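Local coordinates for protein D-glyceraldehyde dehydrogenase (NADP(+)) (Thermoplasma acidophilum, PDB 5J77) that oxidises D-glyceraldehyde to (R)-glycerate with NADP(+) as the electron acceptor in the non-phosphorylated Entner-Doudoroff pathway, at residues A[398-403]-A[425-430]; A[65-70]-A[191-196]; A[3-8]-A[200-205]; A[361-366]-A[384-389]. The protein carries 2 engineered substitutions. All blocks are in the same frame, centred on the assembly; numbering follows the deposited sequence.

Contact 1: A[398-403]-A[425-430]; sequences MYDLAN and SERIRF
ND2 of N403 is held by two partners, O of R427 at 3.1 Å and water 1 at 2.9 Å. The other end of the amide, OD1 of N403, accepts from the backbone N of R429 at 3.0 Å in a less straight bond, the donor tilted 29° from the carbonyl plane. Water 1 links three side chains: besides ND2 of N403 it accepts from NH2 of R427, and it donates to OD1 of D400 at 2.7 Å. The direct ion pair between OD1 of D400 and NH1 of R427 is long, 3.8 Å. CB of R427 lies over one face of the Y399 ring in a CH-pi contact, and bends at chi2 and chi3 fold the guanidinium back so that CD2 of Y399 lies over one of its faces; R427 is also in cation-pi contact with W54 of the second subunit. Farther along the ring, at CD1 of Y399, CD1 of I428 comes to 3.7 Å. With an alanine in place of N403, the R429 amide and the R427 carbonyl would probably lose these mates and water 1 one of its three partners. The two amide bonds are consistent with N403 holding the chain where it leaves helix 418-427, while the water relays between charges too far apart for a close pair.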
loop_
_atom_site.group_PDB
_atom_site.type_symbol
_atom_site.label_atom_id
_atom_site.label_comp_id
_atom_site.label_asym_id
_atom_site.label_seq_id
_atom_site.Cartn_x
_atom_site.Cartn_y
_atom_site.Cartn_z
ATOM N N MET A 398 8.862 -9.027 -33.274
ATOM C CA MET A 398 8.553 -10.002 -32.259
ATOM C C MET A 398 7.408 -9.482 -31.385
ATOM O O MET A 398 6.400 -10.172 -31.188
ATOM C CB MET A 398 9.806 -10.255 -31.417
ATOM C CG MET A 398 9.672 -11.318 -30.330
ATOM S SD MET A 398 11.207 -11.492 -29.384
ATOM C CE MET A 398 11.173 -9.985 -28.440
ATOM N N TYR A 399 7.544 -8.241 -30.892
ATOM C CA TYR A 399 6.469 -7.628 -30.093
ATOM C C TYR A 399 5.155 -7.561 -30.853
ATOM O O TYR A 399 4.098 -7.913 -30.330
ATOM C CB TYR A 399 6.815 -6.215 -29.684
ATOM C CG TYR A 399 8.040 -6.022 -28.871
ATOM C CD1 TYR A 399 8.578 -7.019 -28.078
ATOM C CD2 TYR A 399 8.643 -4.781 -28.858
ATOM C CE1 TYR A 399 9.726 -6.772 -27.320
ATOM C CE2 TYR A 399 9.770 -4.522 -28.117
ATOM C CZ TYR A 399 10.304 -5.495 -27.333
ATOM O OH TYR A 399 11.415 -5.169 -26.602
ATOM N N ASP A 400 5.228 -7.101 -32.093
ATOM C CA ASP A 400 4.006 -7.004 -32.888
ATOM C C ASP A 400 3.307 -8.340 -33.176
ATOM O O ASP A 400 2.073 -8.431 -33.163
ATOM C CB ASP A 400 4.298 -6.283 -34.184
ATOM C CG ASP A 400 4.563 -4.786 -33.964
ATOM O OD1 ASP A 400 4.226 -4.206 -32.879
ATOM O OD2 ASP A 400 5.118 -4.195 -34.901
ATOM N N LEU A 401 4.094 -9.366 -33.477
ATOM C CA LEU A 401 3.519 -10.708 -33.721
ATOM C C LEU A 401 2.905 -11.274 -32.426
ATOM O O LEU A 401 1.786 -11.787 -32.427
ATOM C CB LEU A 401 4.591 -11.628 -34.266
ATOM C CG LEU A 401 5.089 -11.182 -35.630
ATOM C CD1 LEU A 401 6.400 -11.916 -35.878
ATOM C CD2 LEU A 401 4.076 -11.537 -36.704
ATOM N N ALA A 402 3.608 -11.138 -31.324
ATOM C CA ALA A 402 3.095 -11.593 -30.057
ATOM C C ALA A 402 1.772 -10.916 -29.678
ATOM O O ALA A 402 0.833 -11.586 -29.339
ATOM C CB ALA A 402 4.130 -11.427 -28.981
ATOM N N ASN A 403 1.690 -9.593 -29.775
ATOM C CA ASN A 403 0.465 -8.863 -29.437
ATOM C C ASN A 403 -0.663 -8.979 -30.418
ATOM O O ASN A 403 -1.752 -8.592 -30.137
ATOM C CB ASN A 403 0.737 -7.396 -29.173
ATOM C CG ASN A 403 1.750 -7.175 -28.095
ATOM O OD1 ASN A 403 1.751 -7.835 -27.089
ATOM N ND2 ASN A 403 2.596 -6.218 -28.298
ATOM N N SER A 425 9.100 -5.995 -21.020
ATOM C CA SER A 425 8.291 -5.930 -19.788
ATOM C C SER A 425 7.115 -4.936 -19.888
ATOM O O SER A 425 6.100 -5.156 -19.266
ATOM C CB SER A 425 9.132 -5.576 -18.586
ATOM O OG SER A 425 10.079 -6.556 -18.292
ATOM N N GLU A 426 7.239 -3.967 -20.775
ATOM C CA GLU A 426 6.169 -3.067 -21.050
ATOM C C GLU A 426 5.585 -3.306 -22.418
ATOM O O GLU A 426 4.417 -3.166 -22.599
ATOM C CB GLU A 426 6.637 -1.620 -20.958
ATOM C CG GLU A 426 6.967 -1.155 -19.559
ATOM C CD GLU A 426 6.774 0.332 -19.381
ATOM O OE1 GLU A 426 5.628 0.767 -19.288
ATOM O OE2 GLU A 426 7.760 1.064 -19.323
ATOM N N ARG A 427 6.406 -3.655 -23.398
ATOM C CA ARG A 427 5.929 -3.864 -24.759
ATOM C C ARG A 427 5.118 -5.141 -25.009
ATOM O O ARG A 427 4.238 -5.158 -25.829
ATOM C CB ARG A 427 7.076 -3.705 -25.767
ATOM C CG ARG A 427 7.517 -2.261 -25.992
ATOM C CD ARG A 427 6.550 -1.482 -26.860
ATOM N NE ARG A 427 6.858 -1.627 -28.277
ATOM C CZ ARG A 427 6.046 -2.169 -29.172
ATOM N NH1 ARG A 427 6.423 -2.271 -30.417
ATOM N NH2 ARG A 427 4.858 -2.623 -28.825
ATOM N N ILE A 428 5.424 -6.197 -24.287
ATOM C CA ILE A 428 4.677 -7.449 -24.397
ATOM C C ILE A 428 3.376 -7.274 -23.584
ATOM O O ILE A 428 3.398 -7.288 -22.391
ATOM C CB ILE A 428 5.525 -8.645 -23.913
ATOM C CG1 ILE A 428 6.745 -8.821 -24.804
ATOM C CG2 ILE A 428 4.716 -9.929 -23.864
ATOM C CD1 ILE A 428 6.424 -9.320 -26.181
ATOM N N ARG A 429 2.269 -7.076 -24.262
ATOM C CA ARG A 429 1.002 -6.841 -23.615
ATOM C C ARG A 429 0.270 -8.112 -23.134
ATOM O O ARG A 429 -0.814 -8.422 -23.566
ATOM C CB ARG A 429 0.101 -5.982 -24.501
ATOM C CG ARG A 429 0.683 -4.628 -24.847
ATOM C CD ARG A 429 0.504 -3.599 -23.757
ATOM N NE ARG A 429 -0.864 -3.137 -23.756
ATOM C CZ ARG A 429 -1.389 -2.327 -22.856
ATOM N NH1 ARG A 429 -0.652 -1.873 -21.875
ATOM N NH2 ARG A 429 -2.650 -1.988 -22.959
ATOM N N PHE A 430 0.914 -8.798 -22.213
ATOM C CA PHE A 430 0.424 -10.022 -21.636
ATOM C C PHE A 430 0.472 -9.977 -20.115
ATOM O O PHE A 430 1.364 -9.391 -19.533
ATOM C CB PHE A 430 1.240 -11.225 -22.161
ATOM C CG PHE A 430 0.882 -11.625 -23.555
ATOM C CD1 PHE A 430 1.277 -10.863 -24.626
ATOM C CD2 PHE A 430 0.126 -12.748 -23.796
ATOM C CE1 PHE A 430 0.932 -11.219 -25.899
ATOM C CE2 PHE A 430 -0.228 -13.095 -25.073
ATOM C CZ PHE A 430 0.177 -12.329 -26.125
HETATM O O HOH W 1 3.020 -4.361 -30.455
#

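Contact 2: A[65-70]-A[191-196]; sequences SKIIYR and AGVPKG
R70 extends its first two torsions, with CG opposite the backbone N (chi1 -152°), and then bends at chi3 (-66°), which brings the guanidinium back to the carbonyl of A191. This carbonyl belongs to the Schellman motif that ends helix 178-190, where G192 takes a positive phi of 108°; a CB there would collide with O of A191 and come close to NH1 of R70. Helix 61-77 packs against this helix end and the loop that leads on to strand 198-200. The CB of I67 points toward the 191-196 loop, and CG2 of I67, anti to the backbone N, lies 3.7 Å from CG2 of V193, the two side chains crossing at about a right angle. The other branch of I67 reaches the ring of P194 more loosely, and W56 of helix 39-58 packs on both I67 and P194. A191 is small enough to fit against the backbone of helix 61-77, its CB 3.3 Å from O of I67 and 3.8 Å from CB of R70. The backbones come close here, CA of R70 lying 5.3 Å from CA of A191. NH1 of R70 meets O of A191 at 2.7 Å, nearly in line with the C=O bond and close to the guanidinium plane.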
loop_
_atom_site.group_PDB
_atom_site.type_symbol
_atom_site.label_atom_id
_atom_site.label_comp_id
_atom_site.label_asym_id
_atom_site.label_seq_id
_atom_site.Cartn_x
_atom_site.Cartn_y
_atom_site.Cartn_z
ATOM N N SER A 65 -9.255 -18.222 9.277
ATOM C CA SER A 65 -7.950 -18.762 8.900
ATOM C C SER A 65 -7.587 -20.087 9.637
ATOM O O SER A 65 -7.021 -21.002 9.032
ATOM C CB SER A 65 -6.852 -17.722 8.999
ATOM O OG SER A 65 -6.314 -17.659 10.284
ATOM N N LYS A 66 -7.881 -20.159 10.924
ATOM C CA LYS A 66 -7.642 -21.434 11.680
ATOM C C LYS A 66 -8.294 -22.691 11.029
ATOM O O LYS A 66 -7.669 -23.728 10.938
ATOM C CB LYS A 66 -8.121 -21.325 13.134
ATOM C CG LYS A 66 -7.278 -20.351 13.938
ATOM C CD LYS A 66 -7.661 -20.239 15.388
ATOM C CE LYS A 66 -6.826 -19.115 15.985
ATOM N NZ LYS A 66 -7.079 -18.912 17.442
ATOM N N ILE A 67 -9.527 -22.558 10.593
ATOM C CA ILE A 67 -10.227 -23.600 9.906
ATOM C C ILE A 67 -9.544 -23.926 8.556
ATOM O O ILE A 67 -9.322 -25.102 8.178
ATOM C CB ILE A 67 -11.749 -23.208 9.710
ATOM C CG1 ILE A 67 -12.474 -23.096 11.058
ATOM C CG2 ILE A 67 -12.497 -24.223 8.845
ATOM C CD1 ILE A 67 -13.719 -22.222 11.000
ATOM N N ILE A 68 -9.229 -22.875 7.816
ATOM C CA ILE A 68 -8.561 -23.029 6.523
ATOM C C ILE A 68 -7.169 -23.685 6.660
ATOM O O ILE A 68 -6.863 -24.602 5.907
ATOM C CB ILE A 68 -8.465 -21.698 5.790
ATOM C CG1 ILE A 68 -9.862 -21.176 5.494
ATOM C CG2 ILE A 68 -7.724 -21.885 4.494
ATOM C CD1 ILE A 68 -9.919 -19.722 5.132
ATOM N N TYR A 69 -6.365 -23.270 7.631
ATOM C CA TYR A 69 -5.118 -23.966 7.930
ATOM C C TYR A 69 -5.325 -25.446 8.322
ATOM O O TYR A 69 -4.546 -26.346 7.874
ATOM C CB TYR A 69 -4.366 -23.316 9.110
ATOM C CG TYR A 69 -3.691 -21.960 8.815
ATOM C CD1 TYR A 69 -2.815 -21.816 7.749
ATOM C CD2 TYR A 69 -3.899 -20.853 9.678
ATOM C CE1 TYR A 69 -2.191 -20.600 7.485
ATOM C CE2 TYR A 69 -3.305 -19.605 9.450
ATOM C CZ TYR A 69 -2.424 -19.484 8.356
ATOM O OH TYR A 69 -1.793 -18.330 8.135
ATOM N N ARG A 70 -6.358 -25.710 9.117
ATOM C CA ARG A 70 -6.717 -27.050 9.532
ATOM C C ARG A 70 -6.998 -27.871 8.273
ATOM O O ARG A 70 -6.535 -28.955 8.151
ATOM C CB ARG A 70 -7.913 -27.041 10.484
ATOM C CG ARG A 70 -7.972 -28.197 11.455
ATOM C CD ARG A 70 -9.097 -28.040 12.479
ATOM N NE ARG A 70 -8.924 -26.927 13.406
ATOM C CZ ARG A 70 -9.862 -26.034 13.684
ATOM N NH1 ARG A 70 -11.049 -26.107 13.133
ATOM N NH2 ARG A 70 -9.617 -25.066 14.528
ATOM N N ALA A 191 -12.398 -29.965 8.524
ATOM C CA ALA A 191 -11.697 -28.946 9.249
ATOM C C ALA A 191 -12.599 -28.076 10.122
ATOM O O ALA A 191 -12.084 -27.327 10.919
ATOM C CB ALA A 191 -10.868 -28.069 8.326
ATOM N N GLY A 192 -13.913 -28.160 9.985
ATOM C CA GLY A 192 -14.831 -27.359 10.820
ATOM C C GLY A 192 -15.518 -26.244 10.073
ATOM O O GLY A 192 -16.033 -25.336 10.704
ATOM N N VAL A 193 -15.532 -26.249 8.744
ATOM C CA VAL A 193 -16.283 -25.235 8.042
ATOM C C VAL A 193 -17.773 -25.318 8.470
ATOM O O VAL A 193 -18.391 -26.415 8.340
ATOM C CB VAL A 193 -16.168 -25.342 6.505
ATOM C CG1 VAL A 193 -17.150 -24.405 5.863
ATOM C CG2 VAL A 193 -14.809 -24.852 6.066
ATOM N N PRO A 194 -18.337 -24.212 8.999
ATOM C CA PRO A 194 -19.741 -24.346 9.525
ATOM C C PRO A 194 -20.768 -24.564 8.423
ATOM O O PRO A 194 -20.560 -24.237 7.233
ATOM C CB PRO A 194 -20.002 -22.992 10.224
ATOM C CG PRO A 194 -18.607 -22.398 10.493
ATOM C CD PRO A 194 -17.722 -22.926 9.410
ATOM N N LYS A 195 -21.882 -25.107 8.859
ATOM C CA LYS A 195 -23.075 -25.342 8.042
ATOM C C LYS A 195 -23.458 -24.165 7.108
ATOM O O LYS A 195 -23.632 -23.019 7.541
ATOM C CB LYS A 195 -24.251 -25.700 9.017
ATOM C CG LYS A 195 -25.641 -25.605 8.439
ATOM C CD LYS A 195 -26.706 -25.748 9.520
ATOM C CE LYS A 195 -28.097 -25.989 8.937
ATOM N NZ LYS A 195 -29.033 -24.822 9.107
ATOM N N GLY A 196 -23.601 -24.464 5.824
ATOM C CA GLY A 196 -24.027 -23.482 4.834
ATOM C C GLY A 196 -22.903 -22.619 4.291
ATOM O O GLY A 196 -23.084 -22.002 3.292
#

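Contact 3: A[3-8]-A[200-205]; sequences TKLYID and FITGRG
Y6 and F200 face each other as an antiparallel hydrogen-bonded pair, a single bridge in which N of Y6 donates to O of F200 at 2.9 Å and N of F200 to O of Y6 at 2.8 Å. Both side chains hold CG anti to the backbone N (chi1 -171° for Y6, 178° for F200), and their CB atoms touch at 3.9 Å before the rings part. The Y6 ring turns away to meet W11 and V189, whereas the F200 ring lies back along the N-terminal strand and brings its CE2 edge to 3.3 Å from O of K4, with A181 and P173 also against it. CD2 of L5 reaches the 200-205 backbone, 3.4 Å from N of T202. I7 and I201 meet through their CD1 methyls at 3.9 Å. T202 keeps OG1 between its backbone N and carbonyl carbon (chi1 55°), where it accepts a hydrogen bond from water 2 at 2.7 Å; the same hydroxyl also bonds to O of E35. Water 2 donates to O of K4 as well and is hydrogen-bonded to OG1 of T3. The bridge thus joins the N-terminal strand to the end of strand 198-200 in the Rossmann-like coenzyme domain of aldehyde dehydrogenases, just ahead of R204 and G205, which probably belong to the NADP(+) site.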
loop_
_atom_site.group_PDB
_atom_site.type_symbol
_atom_site.label_atom_id
_atom_site.label_comp_id
_atom_site.label_asym_id
_atom_site.label_seq_id
_atom_site.Cartn_x
_atom_site.Cartn_y
_atom_site.Cartn_z
ATOM N N THR A 3 -19.560 -39.503 -6.587
ATOM C CA THR A 3 -19.585 -38.276 -5.829
ATOM C C THR A 3 -21.040 -37.810 -5.549
ATOM O O THR A 3 -21.986 -38.144 -6.261
ATOM C CB THR A 3 -18.825 -37.172 -6.571
ATOM O OG1 THR A 3 -19.470 -36.931 -7.812
ATOM C CG2 THR A 3 -17.346 -37.552 -6.780
ATOM N N LYS A 4 -21.201 -37.033 -4.495
ATOM C CA LYS A 4 -22.554 -36.554 -4.067
ATOM C C LYS A 4 -22.616 -35.017 -4.029
ATOM O O LYS A 4 -21.701 -34.354 -4.496
ATOM C CB LYS A 4 -22.866 -37.200 -2.731
ATOM C CG LYS A 4 -22.859 -38.722 -2.813
ATOM C CD LYS A 4 -23.963 -39.254 -3.704
ATOM C CE LYS A 4 -24.020 -40.748 -3.731
ATOM N NZ LYS A 4 -25.177 -41.211 -4.517
ATOM N N LEU A 5 -23.690 -34.438 -3.514
ATOM C CA LEU A 5 -23.760 -32.981 -3.363
ATOM C C LEU A 5 -23.612 -32.656 -1.911
ATOM O O LEU A 5 -23.937 -33.497 -1.072
ATOM C CB LEU A 5 -25.095 -32.445 -3.813
ATOM C CG LEU A 5 -25.538 -33.011 -5.123
ATOM C CD1 LEU A 5 -26.953 -32.595 -5.370
ATOM C CD2 LEU A 5 -24.640 -32.412 -6.177
ATOM N N TYR A 6 -23.180 -31.438 -1.596
ATOM C CA TYR A 6 -23.123 -31.013 -0.202
ATOM C C TYR A 6 -23.897 -29.713 -0.110
ATOM O O TYR A 6 -23.445 -28.716 -0.600
ATOM C CB TYR A 6 -21.663 -30.844 0.293
ATOM C CG TYR A 6 -21.516 -30.614 1.818
ATOM C CD1 TYR A 6 -21.718 -31.623 2.686
ATOM C CD2 TYR A 6 -21.229 -29.368 2.350
ATOM C CE1 TYR A 6 -21.603 -31.426 4.067
ATOM C CE2 TYR A 6 -21.101 -29.135 3.719
ATOM C CZ TYR A 6 -21.293 -30.176 4.569
ATOM O OH TYR A 6 -21.207 -30.051 5.918
ATOM N N ILE A 7 -25.041 -29.739 0.553
ATOM C CA ILE A 7 -25.975 -28.638 0.613
ATOM C C ILE A 7 -26.391 -28.362 2.041
ATOM O O ILE A 7 -26.818 -29.210 2.729
ATOM C CB ILE A 7 -27.234 -28.888 -0.249
ATOM C CG1 ILE A 7 -26.802 -28.915 -1.702
ATOM C CG2 ILE A 7 -28.235 -27.741 -0.021
ATOM C CD1 ILE A 7 -27.873 -29.343 -2.665
ATOM N N ASP A 8 -26.161 -27.150 2.501
ATOM C CA ASP A 8 -26.531 -26.769 3.860
ATOM C C ASP A 8 -26.120 -27.782 4.879
ATOM O O ASP A 8 -26.940 -28.234 5.641
ATOM C CB ASP A 8 -28.067 -26.549 3.920
ATOM C CG ASP A 8 -28.499 -25.624 5.086
ATOM O OD1 ASP A 8 -27.684 -24.905 5.700
ATOM O OD2 ASP A 8 -29.703 -25.655 5.362
ATOM N N PHE A 200 -21.530 -27.640 -2.360
ATOM C CA PHE A 200 -20.899 -28.384 -3.442
ATOM C C PHE A 200 -21.952 -28.949 -4.321
ATOM O O PHE A 200 -22.788 -29.721 -3.868
ATOM C CB PHE A 200 -20.001 -29.456 -2.906
ATOM C CG PHE A 200 -19.348 -30.306 -3.975
ATOM C CD1 PHE A 200 -18.420 -29.775 -4.814
ATOM C CD2 PHE A 200 -19.680 -31.651 -4.125
ATOM C CE1 PHE A 200 -17.792 -30.555 -5.762
ATOM C CE2 PHE A 200 -19.075 -32.415 -5.098
ATOM C CZ PHE A 200 -18.112 -31.852 -5.907
ATOM N N ILE A 201 -21.958 -28.502 -5.557
ATOM C CA ILE A 201 -23.001 -28.806 -6.514
ATOM C C ILE A 201 -22.298 -29.365 -7.775
ATOM O O ILE A 201 -21.356 -28.758 -8.257
ATOM C CB ILE A 201 -23.744 -27.497 -6.929
ATOM C CG1 ILE A 201 -24.555 -26.880 -5.776
ATOM C CG2 ILE A 201 -24.649 -27.746 -8.136
ATOM C CD1 ILE A 201 -25.810 -27.659 -5.481
ATOM N N THR A 202 -22.775 -30.469 -8.327
ATOM C CA THR A 202 -22.330 -30.909 -9.600
ATOM C C THR A 202 -23.583 -31.011 -10.442
ATOM O O THR A 202 -24.683 -31.218 -9.921
ATOM C CB THR A 202 -21.600 -32.268 -9.525
ATOM O OG1 THR A 202 -22.415 -33.267 -8.884
ATOM C CG2 THR A 202 -20.256 -32.120 -8.758
ATOM N N GLY A 203 -23.421 -30.913 -11.753
ATOM C CA GLY A 203 -24.537 -31.136 -12.693
ATOM C C GLY A 203 -24.177 -30.623 -14.083
ATOM O O GLY A 203 -23.115 -30.153 -14.271
ATOM N N ARG A 204 -25.087 -30.769 -15.034
ATOM C CA ARG A 204 -24.884 -30.420 -16.420
ATOM C C ARG A 204 -25.014 -28.887 -16.605
ATOM O O ARG A 204 -25.999 -28.239 -16.183
ATOM C CB ARG A 204 -25.918 -31.173 -17.290
ATOM C CG ARG A 204 -25.815 -32.692 -17.277
ATOM N N GLY A 205 -23.990 -28.308 -17.214
ATOM C CA GLY A 205 -24.025 -26.967 -17.743
ATOM C C GLY A 205 -25.322 -26.570 -18.393
ATOM O O GLY A 205 -25.817 -25.484 -18.146
HETATM O O HOH W 2 -21.579 -35.215 -7.206
#

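Contact 4: A[361-366]-A[384-389]; sequences YFFLPT and APVIGA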
loop_
_atom_site.group_PDB
_atom_site.type_symbol
_atom_site.label_atom_id
_atom_site.label_comp_id
_atom_site.label_asym_id
_atom_site.label_seq_id
_atom_site.Cartn_x
_atom_site.Cartn_y
_atom_site.Cartn_z
ATOM N N TYR A 361 -7.603 -41.365 -24.563
ATOM C CA TYR A 361 -7.654 -40.207 -25.463
ATOM C C TYR A 361 -6.234 -39.630 -25.647
ATOM O O TYR A 361 -5.962 -38.452 -25.418
ATOM C CB TYR A 361 -8.672 -39.197 -24.918
ATOM C CG TYR A 361 -9.997 -39.866 -24.419
ATOM C CD1 TYR A 361 -10.728 -40.781 -25.212
ATOM C CD2 TYR A 361 -10.499 -39.578 -23.171
ATOM C CE1 TYR A 361 -11.905 -41.370 -24.742
ATOM C CE2 TYR A 361 -11.653 -40.177 -22.710
ATOM C CZ TYR A 361 -12.357 -41.045 -23.489
ATOM O OH TYR A 361 -13.511 -41.574 -22.923
ATOM N N PHE A 362 -5.328 -40.517 -26.049
ATOM C CA PHE A 362 -3.918 -40.158 -26.263
ATOM C C PHE A 362 -3.743 -39.442 -27.580
ATOM O O PHE A 362 -4.359 -39.784 -28.566
ATOM C CB PHE A 362 -3.034 -41.395 -26.152
ATOM C CG PHE A 362 -2.994 -41.932 -24.747
ATOM C CD1 PHE A 362 -2.140 -41.349 -23.789
ATOM C CD2 PHE A 362 -3.845 -42.943 -24.349
ATOM C CE1 PHE A 362 -2.107 -41.819 -22.480
ATOM C CE2 PHE A 362 -3.775 -43.428 -23.045
ATOM C CZ PHE A 362 -2.915 -42.866 -22.112
ATOM N N PHE A 363 -2.938 -38.415 -27.561
ATOM C CA PHE A 363 -2.568 -37.638 -28.784
ATOM C C PHE A 363 -1.042 -37.397 -28.757
ATOM O O PHE A 363 -0.475 -37.025 -27.711
ATOM C CB PHE A 363 -3.329 -36.297 -28.898
ATOM C CG PHE A 363 -3.491 -35.842 -30.307
ATOM C CD1 PHE A 363 -4.514 -36.344 -31.087
ATOM C CD2 PHE A 363 -2.569 -34.967 -30.885
ATOM C CE1 PHE A 363 -4.651 -35.964 -32.424
ATOM C CE2 PHE A 363 -2.669 -34.607 -32.239
ATOM C CZ PHE A 363 -3.719 -35.107 -33.020
ATOM N N LEU A 364 -0.391 -37.622 -29.898
ATOM C CA LEU A 364 1.049 -37.408 -30.026
ATOM C C LEU A 364 1.448 -35.960 -29.933
ATOM O O LEU A 364 0.770 -35.091 -30.411
ATOM C CB LEU A 364 1.558 -37.888 -31.384
ATOM C CG LEU A 364 1.604 -39.386 -31.561
ATOM C CD1 LEU A 364 1.939 -39.805 -32.966
ATOM C CD2 LEU A 364 2.596 -39.967 -30.565
ATOM N N PRO A 365 2.612 -35.701 -29.354
ATOM C CA PRO A 365 3.229 -34.402 -29.543
ATOM C C PRO A 365 3.314 -34.012 -31.022
ATOM O O PRO A 365 3.690 -34.836 -31.866
ATOM C CB PRO A 365 4.649 -34.624 -28.984
ATOM C CG PRO A 365 4.488 -35.777 -27.999
ATOM C CD PRO A 365 3.535 -36.664 -28.718
ATOM N N THR A 366 3.003 -32.744 -31.323
ATOM C CA THR A 366 2.743 -32.303 -32.688
ATOM C C THR A 366 3.396 -30.952 -32.889
ATOM O O THR A 366 3.116 -29.992 -32.153
ATOM C CB THR A 366 1.215 -32.271 -32.996
ATOM O OG1 THR A 366 0.625 -33.581 -32.750
ATOM C CG2 THR A 366 0.913 -31.787 -34.477
ATOM N N ALA A 384 -3.845 -28.481 -26.260
ATOM C CA ALA A 384 -3.435 -29.812 -26.565
ATOM C C ALA A 384 -1.959 -29.746 -27.041
ATOM O O ALA A 384 -1.397 -28.641 -27.118
ATOM C CB ALA A 384 -4.336 -30.433 -27.624
ATOM N N PRO A 385 -1.316 -30.896 -27.284
ATOM C CA PRO A 385 0.138 -30.841 -27.386
ATOM C C PRO A 385 0.605 -30.620 -28.844
ATOM O O PRO A 385 1.281 -31.474 -29.424
ATOM C CB PRO A 385 0.555 -32.206 -26.860
ATOM C CG PRO A 385 -0.548 -33.064 -27.312
ATOM C CD PRO A 385 -1.786 -32.278 -27.090
ATOM N N VAL A 386 0.186 -29.483 -29.392
ATOM C CA VAL A 386 0.342 -29.103 -30.798
ATOM C C VAL A 386 0.855 -27.675 -30.778
ATOM O O VAL A 386 0.397 -26.860 -29.967
ATOM C CB VAL A 386 -1.002 -29.110 -31.560
ATOM C CG1 VAL A 386 -0.808 -28.797 -33.033
ATOM C CG2 VAL A 386 -1.666 -30.480 -31.454
ATOM N N ILE A 387 1.835 -27.388 -31.617
ATOM C CA ILE A 387 2.336 -26.019 -31.750
ATOM C C ILE A 387 2.926 -25.789 -33.151
ATOM O O ILE A 387 3.490 -26.694 -33.770
ATOM C CB ILE A 387 3.365 -25.667 -30.653
ATOM C CG1 ILE A 387 3.758 -24.184 -30.685
ATOM C CG2 ILE A 387 4.630 -26.498 -30.736
ATOM C CD1 ILE A 387 4.342 -23.677 -29.376
ATOM N N GLY A 388 2.784 -24.560 -33.638
ATOM C CA GLY A 388 3.402 -24.112 -34.884
ATOM C C GLY A 388 4.556 -23.179 -34.589
ATOM O O GLY A 388 4.576 -22.469 -33.559
ATOM N N ALA A 389 5.503 -23.163 -35.496
ATOM C CA ALA A 389 6.702 -22.366 -35.391
ATOM C C ALA A 389 6.819 -21.474 -36.635
ATOM O O ALA A 389 6.428 -21.862 -37.776
ATOM C CB ALA A 389 7.955 -23.233 -35.270
#
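T366 is bonded through its backbone on both sides of the V386 position, as expected for a parallel bridge. Its N gives a weak bond to O of P385 at 2.9 Å (130° at the hydrogen), and its O accepts from N of I387 at 3.0 Å. Each acceptor also receives a CA-H...O contact, P365 CA approaching O of P385 and V386 CA lying 3.2 Å from O of T366. P385 is the centre of an inverse gamma turn, with a weak bond from N of V386 to O of A384. Beside the backbone, OG1 of T366 donates to O of L364 at 2.8 Å from above the carbonyl plane and is also bonded to the N of G348. With OG1 beside the backbone N (chi1 -56°), the CG2 methyl is left to lie alongside V386, 3.7 Å from its CG1, the two side chains pointing the same way. A valine in place of T366 would probably leave O of L364 and N of G348 without their hydroxyl partner. CE2 of F363 reaches CG2 of V386 more loosely, at 4.3 Å. The carbonyls of A384 and V386 are both bonded to NZ of K273. Strands 366-369 and 386-392 begin here as neighbours in one mixed sheet, with helix 324-339 against F363 and A384 and helix 262-274 against P365, P385 and I387.

Along the chain contact 2 is nested inside the loop closed by contact 3, and contacts 4 and 1 follow in series. Contacts 2 and 3 form one neighbourhood, centres 19 Å apart: the loop 191-196 runs into strand 198-200, which ends at contact 3, and K195 packs on D8. Contacts 1 and 4 share the other half of the fold, centres 25 Å apart, where strand 386-392 leads into helix 395-403 and the helices of contact 1 pack on the seven-stranded sheet that contact 4 helps to start. Contacts 1 and 2 lie 43 Å apart between centres, on opposite sides of the chain's centre, so the two pairs lie in separate regions of the subunit, with contact 1 also beside neighbouring subunits of the tetramer.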